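Local coordinates for protein NADPH Quinone Oxidoreductase (Streptococcus mutans, PDB 4F8Y) that probably reduces quinones such as menadione with electrons from NADPH, passed through a bound FAD cofactor, at residues His116-Thr130 against Cys153-Glu167. Residues are numbered along the deposited sequence; the frame is centred on the assembly and turned at random.
With FAD (flavin-adenine dinucleotide), chain E; VK3 (menadione), chain H.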
ATOM      1  N   HIS A 116       1.791  18.819   8.853  1.00 16.63           N
ATOM      2  CA  HIS A 116       2.965  19.703   8.827  1.00 19.46           C
ATOM      3  C   HIS A 116       3.425  20.091   7.417  1.00 19.22           C
ATOM      4  O   HIS A 116       4.418  20.808   7.260  1.00 18.54           O
ATOM      5  CB  HIS A 116       4.144  19.060   9.560  1.00 17.75           C
ATOM      6  CG  HIS A 116       3.982  19.010  11.047  1.00 19.73           C
ATOM      7  ND1 HIS A 116       5.044  18.816  11.906  1.00 21.25           N
ATOM      8  CD2 HIS A 116       2.885  19.135  11.829  1.00 20.42           C
ATOM      9  CE1 HIS A 116       4.604  18.809  13.151  1.00 23.71           C
ATOM     10  NE2 HIS A 116       3.297  19.005  13.132  1.00 21.29           N
ATOM     11  N   LEU A 117       2.707  19.616   6.403  1.00 18.63           N
ATOM     12  CA  LEU A 117       3.087  19.850   5.013  1.00 17.72           C
ATOM     13  C   LEU A 117       2.179  20.875   4.343  1.00 17.06           C
ATOM     14  O   LEU A 117       1.913  20.801   3.148  1.00 16.57           O
ATOM     15  CB  LEU A 117       3.098  18.534   4.235  1.00 17.59           C
ATOM     16  CG  LEU A 117       4.064  17.488   4.806  1.00 17.75           C
ATOM     17  CD1 LEU A 117       4.040  16.204   3.989  1.00 15.07           C
ATOM     18  CD2 LEU A 117       5.482  18.058   4.892  1.00 17.49           C
ATOM     19  N   GLN A 118       1.711  21.833   5.138  1.00 18.88           N
ATOM     20  CA  GLN A 118       0.931  22.970   4.646  1.00 18.62           C
ATOM     21  C   GLN A 118       1.698  23.762   3.590  1.00 15.41           C
ATOM     22  O   GLN A 118       2.924  23.814   3.609  1.00 15.54           O
ATOM     23  CB  GLN A 118       0.549  23.888   5.807  1.00 17.39           C
ATOM     24  CG  GLN A 118       1.718  24.263   6.725  1.00 20.37           C
ATOM     25  CD  GLN A 118       1.970  23.230   7.818  1.00 20.46           C
ATOM     26  OE1 GLN A 118       1.153  22.338   8.043  1.00 22.75           O
ATOM     27  NE2 GLN A 118       3.099  23.357   8.508  1.00 23.68           N
ATOM     28  N   GLY A 119       0.966  24.373   2.665  1.00 17.52           N
ATOM     29  CA  GLY A 119       1.573  25.145   1.593  1.00 15.30           C
ATOM     30  C   GLY A 119       1.846  24.301   0.365  1.00 16.76           C
ATOM     31  O   GLY A 119       2.363  24.793  -0.639  1.00 16.86           O
ATOM     32  N   LYS A 120       1.502  23.020   0.448  1.00 17.25           N
ATOM     33  CA  LYS A 120       1.696  22.106  -0.665  1.00 14.81           C
ATOM     34  C   LYS A 120       0.373  21.622  -1.239  1.00 14.70           C
ATOM     35  O   LYS A 120      -0.631  21.546  -0.538  1.00 15.42           O
ATOM     36  CB  LYS A 120       2.563  20.914  -0.252  1.00 15.15           C
ATOM     37  CG  LYS A 120       3.956  21.319   0.199  1.00 15.91           C
ATOM     38  CD  LYS A 120       4.797  20.122   0.601  1.00 15.75           C
ATOM     39  CE  LYS A 120       5.762  20.489   1.719  1.00 14.17           C
ATOM     40  NZ  LYS A 120       6.688  21.581   1.324  1.00 14.50           N
ATOM     41  N   SER A 121       0.390  21.321  -2.531  1.00 15.01           N
ATOM     42  CA  SER A 121      -0.737  20.706  -3.225  1.00 15.74           C
ATOM     43  C   SER A 121      -0.240  19.468  -3.963  1.00 12.92           C
ATOM     44  O   SER A 121       0.953  19.183  -3.973  1.00 13.40           O
ATOM     45  CB  SER A 121      -1.380  21.693  -4.201  1.00 12.98           C
ATOM     46  OG  SER A 121      -0.399  22.399  -4.932  1.00 14.05           O
ATOM     47  N   ALA A 122      -1.147  18.720  -4.572  1.00 13.31           N
ATOM     48  CA  ALA A 122      -0.740  17.482  -5.225  1.00 14.41           C
ATOM     49  C   ALA A 122      -1.642  17.072  -6.375  1.00 12.93           C
ATOM     50  O   ALA A 122      -2.782  17.509  -6.482  1.00 15.23           O
ATOM     51  CB  ALA A 122      -0.635  16.340  -4.202  1.00 13.42           C
ATOM     52  N   TRP A 123      -1.105  16.217  -7.232  1.00 12.34           N
ATOM     53  CA  TRP A 123      -1.852  15.632  -8.326  1.00 12.86           C
ATOM     54  C   TRP A 123      -1.499  14.161  -8.299  1.00 14.06           C
ATOM     55  O   TRP A 123      -0.324  13.802  -8.244  1.00 14.08           O
ATOM     56  CB  TRP A 123      -1.420  16.272  -9.646  1.00 14.14           C
ATOM     57  CG  TRP A 123      -2.173  15.829 -10.870  1.00 13.79           C
ATOM     58  CD1 TRP A 123      -3.417  15.268 -10.923  1.00 14.61           C
ATOM     59  CD2 TRP A 123      -1.736  15.961 -12.228  1.00 15.45           C
ATOM     60  NE1 TRP A 123      -3.768  15.018 -12.231  1.00 13.95           N
ATOM     61  CE2 TRP A 123      -2.753  15.440 -13.049  1.00 15.03           C
ATOM     62  CE3 TRP A 123      -0.575  16.468 -12.829  1.00 16.08           C
ATOM     63  CZ2 TRP A 123      -2.647  15.414 -14.439  1.00 16.52           C
ATOM     64  CZ3 TRP A 123      -0.468  16.434 -14.200  1.00 14.09           C
ATOM     65  CH2 TRP A 123      -1.498  15.912 -14.992  1.00 14.69           C
ATOM     66  N   ILE A 124      -2.515  13.309  -8.290  1.00 13.66           N
ATOM     67  CA  ILE A 124      -2.297  11.875  -8.334  1.00 13.56           C
ATOM     68  C   ILE A 124      -2.783  11.368  -9.685  1.00 13.92           C
ATOM     69  O   ILE A 124      -3.939  11.587 -10.060  1.00 15.10           O
ATOM     70  CB  ILE A 124      -3.045  11.149  -7.204  1.00 11.55           C
ATOM     71  CG1 ILE A 124      -2.522  11.599  -5.839  1.00 11.35           C
ATOM     72  CG2 ILE A 124      -2.925   9.645  -7.380  1.00 13.00           C
ATOM     73  CD1 ILE A 124      -3.468  11.325  -4.701  1.00 11.54           C
ATOM     74  N   ILE A 125      -1.888  10.724 -10.428  1.00 14.58           N
ATOM     75  CA  ILE A 125      -2.255  10.118 -11.705  1.00 16.19           C
ATOM     76  C   ILE A 125      -2.201   8.591 -11.618  1.00 13.11           C
ATOM     77  O   ILE A 125      -1.135   8.005 -11.433  1.00 11.82           O
ATOM     78  CB  ILE A 125      -1.391  10.629 -12.885  1.00 15.42           C
ATOM     79  CG1 ILE A 125      -1.315  12.156 -12.874  1.00 13.99           C
ATOM     80  CG2 ILE A 125      -1.984  10.160 -14.207  1.00 14.14           C
ATOM     81  CD1 ILE A 125      -0.212  12.712 -13.745  1.00 14.43           C
ATOM     82  N   THR A 126      -3.367   7.968 -11.750  1.00 13.85           N
ATOM     83  CA  THR A 126      -3.491   6.525 -11.615  1.00 16.67           C
ATOM     84  C   THR A 126      -3.859   5.857 -12.939  1.00 17.02           C
ATOM     85  O   THR A 126      -4.511   6.454 -13.798  1.00 16.24           O
ATOM     86  CB  THR A 126      -4.561   6.131 -10.554  1.00 17.32           C
ATOM     87  OG1 THR A 126      -5.603   7.110 -10.535  1.00 19.65           O
ATOM     88  CG2 THR A 126      -3.961   6.051  -9.173  1.00 17.00           C
ATOM     89  N   THR A 127      -3.423   4.611 -13.087  1.00 17.70           N
ATOM     90  CA  THR A 127      -3.857   3.745 -14.173  1.00 16.17           C
ATOM     91  C   THR A 127      -4.422   2.443 -13.573  1.00 16.22           C
ATOM     92  O   THR A 127      -3.944   1.967 -12.549  1.00 15.96           O
ATOM     93  CB  THR A 127      -2.694   3.463 -15.167  1.00 14.75           C
ATOM     94  OG1 THR A 127      -1.582   2.871 -14.480  1.00 13.03           O
ATOM     95  CG2 THR A 127      -2.235   4.753 -15.815  1.00 14.78           C
ATOM     96  N   HIS A 128      -5.457   1.885 -14.193  1.00 17.76           N
ATOM     97  CA  HIS A 128      -5.985   0.578 -13.785  1.00 16.42           C
ATOM     98  C   HIS A 128      -6.984   0.024 -14.814  1.00 17.44           C
ATOM     99  O   HIS A 128      -7.318   0.701 -15.784  1.00 17.77           O
ATOM    100  CB  HIS A 128      -6.603   0.636 -12.384  1.00 14.69           C
ATOM    101  CG  HIS A 128      -7.738   1.606 -12.260  1.00 16.28           C
ATOM    102  ND1 HIS A 128      -9.022   1.308 -12.668  1.00 14.68           N
ATOM    103  CD2 HIS A 128      -7.783   2.867 -11.769  1.00 15.18           C
ATOM    104  CE1 HIS A 128      -9.806   2.347 -12.439  1.00 15.58           C
ATOM    105  NE2 HIS A 128      -9.080   3.305 -11.892  1.00 15.63           N
ATOM    106  N   ASN A 129      -7.454  -1.204 -14.594  1.00 17.66           N
ATOM    107  CA  ASN A 129      -8.340  -1.896 -15.538  1.00 17.89           C
ATOM    108  C   ASN A 129      -9.822  -1.932 -15.156  1.00 18.06           C
ATOM    109  O   ASN A 129     -10.616  -2.602 -15.821  1.00 18.18           O
ATOM    110  CB  ASN A 129      -7.865  -3.333 -15.730  1.00 19.96           C
ATOM    111  CG  ASN A 129      -6.678  -3.428 -16.621  1.00 19.76           C
ATOM    112  OD1 ASN A 129      -6.563  -2.678 -17.591  1.00 25.18           O
ATOM    113  ND2 ASN A 129      -5.782  -4.354 -16.317  1.00 20.11           N
ATOM    114  N   THR A 130     -10.184  -1.217 -14.092  1.00 18.51           N
ATOM    115  CA  THR A 130     -11.551  -1.205 -13.565  1.00 18.23           C
ATOM    116  C   THR A 130     -12.369  -0.079 -14.206  1.00 19.85           C
ATOM    117  O   THR A 130     -11.837   1.008 -14.451  1.00 19.67           O
ATOM    118  CB  THR A 130     -11.534  -1.052 -12.018  1.00 17.10           C
ATOM    119  OG1 THR A 130     -10.681  -2.052 -11.451  1.00 18.37           O
ATOM    120  CG2 THR A 130     -12.922  -1.204 -11.421  1.00 16.07           C
ATOM    121  N   CYS A 153      -1.882  15.260   6.298  1.00 15.44           N
ATOM    122  CA  CYS A 153      -0.589  15.945   6.408  1.00 14.90           C
ATOM    123  C   CYS A 153      -0.646  17.410   5.968  1.00 13.73           C
ATOM    124  O   CYS A 153       0.381  18.069   5.894  1.00 14.68           O
ATOM    125  CB  CYS A 153       0.485  15.206   5.602  1.00 13.35           C
ATOM    126  SG  CYS A 153       0.796  13.495   6.115  1.00 15.71           S
ATOM    127  N   ALA A 154      -1.847  17.898   5.667  1.00 14.86           N
ATOM    128  CA  ALA A 154      -2.096  19.299   5.293  1.00 16.04           C
ATOM    129  C   ALA A 154      -1.749  19.663   3.842  1.00 16.33           C
ATOM    130  O   ALA A 154      -1.427  20.811   3.541  1.00 16.18           O
ATOM    131  CB  ALA A 154      -1.412  20.256   6.267  1.00 16.75           C
ATOM    132  N   ILE A 155      -1.811  18.680   2.950  1.00 17.61           N
ATOM    133  CA  ILE A 155      -1.569  18.916   1.529  1.00 15.32           C
ATOM    134  C   ILE A 155      -2.907  19.110   0.830  1.00 16.41           C
ATOM    135  O   ILE A 155      -3.790  18.261   0.935  1.00 19.63           O
ATOM    136  CB  ILE A 155      -0.804  17.745   0.889  1.00 15.31           C
ATOM    137  CG1 ILE A 155       0.654  17.744   1.364  1.00 15.72           C
ATOM    138  CG2 ILE A 155      -0.888  17.816  -0.637  1.00 15.73           C
ATOM    139  CD1 ILE A 155       1.329  16.394   1.280  1.00 15.67           C
ATOM    140  N   SER A 156      -3.059  20.232   0.129  1.00 15.48           N
ATOM    141  CA  SER A 156      -4.338  20.603  -0.467  1.00 15.64           C
ATOM    142  C   SER A 156      -4.179  21.792  -1.414  1.00 16.66           C
ATOM    143  O   SER A 156      -3.370  22.687  -1.166  1.00 17.76           O
ATOM    144  CB  SER A 156      -5.358  20.938   0.626  1.00 18.99           C
ATOM    145  OG  SER A 156      -6.566  21.432   0.071  1.00 22.64           O
ATOM    146  N   PRO A 157      -4.949  21.798  -2.511  1.00 16.80           N
ATOM    147  CA  PRO A 157      -5.875  20.718  -2.863  1.00 17.69           C
ATOM    148  C   PRO A 157      -5.141  19.456  -3.306  1.00 18.63           C
ATOM    149  O   PRO A 157      -3.904  19.423  -3.359  1.00 16.75           O
ATOM    150  CB  PRO A 157      -6.648  21.298  -4.049  1.00 19.06           C
ATOM    151  CG  PRO A 157      -5.744  22.297  -4.644  1.00 17.44           C
ATOM    152  CD  PRO A 157      -4.966  22.885  -3.505  1.00 18.21           C
ATOM    153  N   VAL A 158      -5.912  18.419  -3.608  1.00 17.05           N
ATOM    154  CA  VAL A 158      -5.385  17.192  -4.185  1.00 16.91           C
ATOM    155  C   VAL A 158      -6.300  16.817  -5.351  1.00 17.97           C
ATOM    156  O   VAL A 158      -7.497  16.597  -5.160  1.00 18.65           O
ATOM    157  CB  VAL A 158      -5.329  16.032  -3.150  1.00 15.17           C
ATOM    158  CG1 VAL A 158      -4.945  14.713  -3.823  1.00 15.51           C
ATOM    159  CG2 VAL A 158      -4.363  16.359  -2.017  1.00 14.14           C
ATOM    160  N   LYS A 159      -5.735  16.784  -6.557  1.00 17.83           N
ATOM    161  CA  LYS A 159      -6.447  16.368  -7.762  1.00 16.95           C
ATOM    162  C   LYS A 159      -6.210  14.876  -7.982  1.00 16.54           C
ATOM    163  O   LYS A 159      -5.070  14.410  -7.940  1.00 16.56           O
ATOM    164  CB  LYS A 159      -5.936  17.177  -8.964  1.00 17.59           C
ATOM    165  CG  LYS A 159      -6.644  16.936 -10.296  1.00 17.79           C
ATOM    166  CD  LYS A 159      -6.143  17.931 -11.356  1.00 15.44           C
ATOM    167  CE  LYS A 159      -6.673  17.605 -12.736  1.00 19.66           C
ATOM    168  NZ  LYS A 159      -8.164  17.612 -12.784  1.00 27.43           N
ATOM    169  N   LEU A 160      -7.286  14.126  -8.194  1.00 17.85           N
ATOM    170  CA  LEU A 160      -7.176  12.699  -8.482  1.00 18.56           C
ATOM    171  C   LEU A 160      -7.606  12.420  -9.922  1.00 17.64           C
ATOM    172  O   LEU A 160      -8.769  12.590 -10.285  1.00 20.10           O
ATOM    173  CB  LEU A 160      -7.986  11.867  -7.481  1.00 16.31           C
ATOM    174  CG  LEU A 160      -8.055  10.354  -7.702  1.00 15.09           C
ATOM    175  CD1 LEU A 160      -6.688   9.777  -8.004  1.00 15.51           C
ATOM    176  CD2 LEU A 160      -8.678   9.656  -6.490  1.00 17.83           C
ATOM    177  N   THR A 161      -6.644  12.002 -10.733  1.00 17.53           N
ATOM    178  CA  THR A 161      -6.863  11.747 -12.145  1.00 16.51           C
ATOM    179  C   THR A 161      -6.719  10.253 -12.433  1.00 16.47           C
ATOM    180  O   THR A 161      -5.615   9.698 -12.401  1.00 16.09           O
ATOM    181  CB  THR A 161      -5.881  12.578 -13.013  1.00 17.68           C
ATOM    182  OG1 THR A 161      -6.190  13.971 -12.876  1.00 16.83           O
ATOM    183  CG2 THR A 161      -5.975  12.185 -14.492  1.00 18.47           C
ATOM    184  N   GLU A 162      -7.850   9.610 -12.714  1.00 17.54           N
ATOM    185  CA  GLU A 162      -7.896   8.168 -12.933  1.00 17.78           C
ATOM    186  C   GLU A 162      -8.047   7.831 -14.416  1.00 17.87           C
ATOM    187  O   GLU A 162      -9.016   8.233 -15.055  1.00 17.21           O
ATOM    188  CB  GLU A 162      -9.046   7.556 -12.130  1.00 15.62           C
ATOM    189  CG  GLU A 162      -9.206   8.204 -10.776  1.00 17.67           C
ATOM    190  CD  GLU A 162     -10.446   7.757 -10.048  1.00 17.73           C
ATOM    191  OE1 GLU A 162     -10.543   6.554  -9.733  1.00 24.01           O
ATOM    192  OE2 GLU A 162     -11.314   8.611  -9.766  1.00 21.82           O
ATOM    193  N   LEU A 163      -7.073   7.101 -14.950  1.00 17.14           N
ATOM    194  CA  LEU A 163      -7.127   6.603 -16.318  1.00 17.85           C
ATOM    195  C   LEU A 163      -7.599   5.149 -16.269  1.00 18.09           C
ATOM    196  O   LEU A 163      -6.818   4.231 -15.984  1.00 18.76           O
ATOM    197  CB  LEU A 163      -5.757   6.732 -17.001  1.00 18.89           C
ATOM    198  CG  LEU A 163      -5.024   8.081 -16.872  1.00 16.99           C
ATOM    199  CD1 LEU A 163      -3.786   8.140 -17.760  1.00 16.38           C
ATOM    200  CD2 LEU A 163      -5.952   9.247 -17.166  1.00 19.37           C
ATOM    201  N   THR A 164      -8.889   4.960 -16.540  1.00 18.11           N
ATOM    202  CA  THR A 164      -9.575   3.693 -16.297  1.00 19.47           C
ATOM    203  C   THR A 164      -9.583   2.764 -17.523  1.00 19.59           C
ATOM    204  O   THR A 164      -9.165   3.160 -18.618  1.00 19.73           O
ATOM    205  CB  THR A 164     -11.017   3.941 -15.782  1.00 16.97           C
ATOM    206  OG1 THR A 164     -11.806   4.533 -16.818  1.00 17.79           O
ATOM    207  CG2 THR A 164     -11.003   4.875 -14.577  1.00 14.54           C
ATOM    208  N   SER A 165     -10.054   1.532 -17.324  1.00 19.12           N
ATOM    209  CA  SER A 165     -10.066   0.507 -18.372  1.00 19.86           C
ATOM    210  C   SER A 165      -8.856   0.700 -19.273  1.00 22.54           C
ATOM    211  O   SER A 165      -8.980   0.753 -20.500  1.00 22.91           O
ATOM    212  CB  SER A 165     -11.360   0.577 -19.185  1.00 18.44           C
ATOM    213  OG  SER A 165     -12.487   0.591 -18.333  1.00 17.46           O
ATOM    214  N   ILE A 166      -7.689   0.807 -18.639  1.00 21.38           N
ATOM    215  CA  ILE A 166      -6.493   1.314 -19.297  1.00 19.85           C
ATOM    216  C   ILE A 166      -5.944   0.314 -20.298  1.00 21.96           C
ATOM    217  O   ILE A 166      -5.410   0.698 -21.342  1.00 22.93           O
ATOM    218  CB  ILE A 166      -5.401   1.735 -18.269  1.00 17.99           C
ATOM    219  CG1 ILE A 166      -4.431   2.732 -18.903  1.00 19.52           C
ATOM    220  CG2 ILE A 166      -4.659   0.526 -17.712  1.00 16.83           C
ATOM    221  CD1 ILE A 166      -5.114   3.862 -19.623  1.00 16.77           C
ATOM    222  N   GLU A 167      -6.089  -0.969 -19.981  1.00 23.19           N
ATOM    223  CA  GLU A 167      -5.597  -2.019 -20.858  1.00 24.25           C
ATOM    224  C   GLU A 167      -6.715  -2.519 -21.767  1.00 25.40           C
ATOM    225  O   GLU A 167      -6.447  -3.103 -22.814  1.00 29.92           O
ATOM    226  CB  GLU A 167      -4.970  -3.165 -20.052  1.00 26.95           C
ATOM    227  CG  GLU A 167      -3.732  -2.752 -19.243  1.00 22.73           C
ATOM    228  CD  GLU A 167      -3.243  -3.839 -18.300  1.00 24.42           C
ATOM    229  OE1 GLU A 167      -4.020  -4.769 -17.994  1.00 28.95           O
ATOM    230  OE2 GLU A 167      -2.078  -3.767 -17.856  1.00 22.88           O
TER
HETATM  231  PA  FAD E 201       1.647  -1.411 -19.614  1.00 16.96           P
HETATM  232  O1A FAD E 201       1.497  -3.043 -19.470  1.00 21.09           O
HETATM  233  O2A FAD E 201       3.055  -1.033 -19.528  1.00 17.98           O
HETATM  234  O5B FAD E 201       1.006  -0.913 -21.029  1.00 23.89           O
HETATM  235  C5B FAD E 201      -0.382  -1.006 -21.203  1.00 24.47           C
HETATM  236  C4B FAD E 201      -0.829  -0.744 -22.632  1.00 23.72           C
HETATM  237  O4B FAD E 201      -0.529   0.586 -23.174  1.00 22.02           O
HETATM  238  C3B FAD E 201      -0.209  -1.699 -23.731  1.00 24.43           C
HETATM  239  O3B FAD E 201      -1.061  -2.377 -24.609  1.00 28.63           O
HETATM  240  C2B FAD E 201       0.920  -0.862 -24.299  1.00 24.44           C
HETATM  241  O2B FAD E 201       1.573  -1.338 -25.445  1.00 29.53           O
HETATM  242  C1B FAD E 201       0.242   0.452 -24.333  1.00 23.76           C
HETATM  243  N9A FAD E 201       1.111   1.609 -24.530  1.00 22.60           N
HETATM  244  C8A FAD E 201       2.362   1.782 -24.094  1.00 22.03           C
HETATM  245  N7A FAD E 201       2.785   3.038 -24.495  1.00 21.59           N
HETATM  246  C5A FAD E 201       1.754   3.630 -25.187  1.00 22.01           C
HETATM  247  C6A FAD E 201       1.632   4.854 -25.798  1.00 24.26           C
HETATM  248  N6A FAD E 201       2.744   5.792 -25.774  1.00 22.91           N
HETATM  249  N1A FAD E 201       0.494   5.184 -26.420  1.00 25.32           N
HETATM  250  C2A FAD E 201      -0.546   4.314 -26.453  1.00 22.30           C
HETATM  251  N3A FAD E 201      -0.421   3.102 -25.847  1.00 23.75           N
HETATM  252  C4A FAD E 201       0.724   2.769 -25.219  1.00 21.62           C
HETATM  253  N1  FAD E 201      -5.941  -3.045 -12.131  1.00 18.32           N
HETATM  254  C2  FAD E 201      -7.397  -3.151 -11.651  1.00 19.09           C
HETATM  255  O2  FAD E 201      -8.277  -2.214 -12.179  1.00 20.35           O
HETATM  256  N3  FAD E 201      -7.463  -3.274 -10.106  1.00 20.98           N
HETATM  257  C4  FAD E 201      -6.424  -4.166  -9.300  1.00 17.89           C
HETATM  258  O4  FAD E 201      -6.340  -3.836  -7.954  1.00 17.79           O
HETATM  259  C4X FAD E 201      -5.035  -4.256  -9.971  1.00 18.53           C
HETATM  260  N5  FAD E 201      -3.934  -4.994  -9.359  1.00 15.72           N
HETATM  261  C5X FAD E 201      -2.713  -5.282 -10.086  1.00 18.10           C
HETATM  262  C6  FAD E 201      -1.668  -5.921  -9.373  1.00 17.20           C
HETATM  263  C7  FAD E 201      -0.495  -6.204 -10.015  1.00 17.16           C
HETATM  264  C7M FAD E 201       0.639  -6.879  -9.249  1.00 15.51           C
HETATM  265  C8  FAD E 201      -0.343  -5.876 -11.318  1.00 18.19           C
HETATM  266  C8M FAD E 201       0.967  -6.185 -12.037  1.00 18.61           C
HETATM  267  C9  FAD E 201      -1.357  -5.259 -12.002  1.00 18.25           C
HETATM  268  C9A FAD E 201      -2.572  -4.966 -11.347  1.00 19.01           C
HETATM  269  N10 FAD E 201      -3.619  -4.306 -12.094  1.00 17.52           N
HETATM  270  C10 FAD E 201      -4.902  -3.939 -11.480  1.00 17.92           C
HETATM  271  C1' FAD E 201      -3.358  -3.818 -13.431  1.00 19.69           C
HETATM  272  C2' FAD E 201      -2.648  -2.469 -13.547  1.00 18.50           C
HETATM  273  O2' FAD E 201      -3.250  -1.394 -12.869  1.00 13.93           O
HETATM  274  C3' FAD E 201      -2.258  -2.158 -14.978  1.00 17.69           C
HETATM  275  O3' FAD E 201      -1.469  -3.152 -15.565  1.00 17.56           O
HETATM  276  C4' FAD E 201      -1.615  -0.788 -15.066  1.00 16.96           C
HETATM  277  O4' FAD E 201      -2.290   0.209 -14.368  1.00 16.77           O
HETATM  278  C5' FAD E 201      -1.313  -0.357 -16.483  1.00 18.05           C
HETATM  279  O5' FAD E 201      -0.295   0.584 -16.537  1.00 18.41           O
HETATM  280  P   FAD E 201       1.150   0.019 -17.064  1.00 18.57           P
HETATM  281  O1P FAD E 201       2.186   1.289 -17.208  1.00 15.67           O
HETATM  282  O2P FAD E 201       1.654  -0.994 -16.139  1.00 17.02           O
HETATM  283  O3P FAD E 201       0.695  -0.690 -18.483  1.00 21.61           O
HETATM  284  C1K VK3 H 202      -5.666  -7.834 -10.304  1.00 22.78           C
HETATM  285  O1K VK3 H 202      -4.449  -8.452  -9.989  1.00 24.44           O
HETATM  286  C2K VK3 H 202      -6.722  -7.709  -9.257  1.00 24.08           C
HETATM  287  C3K VK3 H 202      -7.932  -7.113  -9.564  1.00 26.01           C
HETATM  288  C4K VK3 H 202      -8.164  -6.619 -10.876  1.00 27.60           C
HETATM  289  O4K VK3 H 202      -9.409  -6.030 -11.169  1.00 32.94           O
HETATM  290  C5K VK3 H 202      -7.141  -6.739 -11.884  1.00 26.91           C
HETATM  291  C6K VK3 H 202      -7.349  -6.253 -13.202  1.00 28.71           C
HETATM  292  C7K VK3 H 202      -6.366  -6.371 -14.152  1.00 26.18           C
HETATM  293  C8K VK3 H 202      -5.066  -7.013 -13.815  1.00 22.36           C
HETATM  294  C9K VK3 H 202      -4.870  -7.483 -12.547  1.00 23.86           C
HETATM  295  C10 VK3 H 202      -5.880  -7.359 -11.561  1.00 23.65           C
HETATM  296  C11 VK3 H 202      -9.030  -6.997  -8.505  1.00 24.90           C
HETATM  297  O   HOH W   1      -7.758   5.219  -9.538  1.00 19.92           O
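Trp123 NE1 donates to Thr161 OG1 across the two strands, 2.7 Å apart and nearly straight at 172°. The hydroxyl lies in the indole plane, at the ring edge. With CG anti to the backbone N (chi1 -176°), this brings the NE1 edge of the ring alongside Thr161. Ile125 CG1 sits over one ring face, and the aliphatic part of Lys159 runs by CD1 and NE1. Helix 171-186 also packs on this indole. The strands are parallel neighbours joined through helix 143-150, a beta-alpha-beta unit of the flavodoxin-like fold. Their parallel pairing is regular from Ala122 beside Val158 to Thr127 beside Leu163, and both the N and the O of Ile124 bond to strand 155-163, N to Lys159 O (2.8 Å) and O to Thr161 N (2.8 Å). On the other face, Ile124 CG2 meets Leu160 CD1 at 3.8 Å. A water there bridges Thr126 OG1 and Glu162 OE1. Past the strand ends, Ile166 N binds His128 O (2.9 Å), and Asn129 OD1 accepts Glu167 N (3.0 Å). Asn129 N and Thr130 OG1 both donate to FAD O2. Thr127 OG1 is hydrogen-bonded to FAD O4' (2.8 Å). Two donors on O2 would probably stabilise negative charge on the pyrimidine end of the reduced flavin.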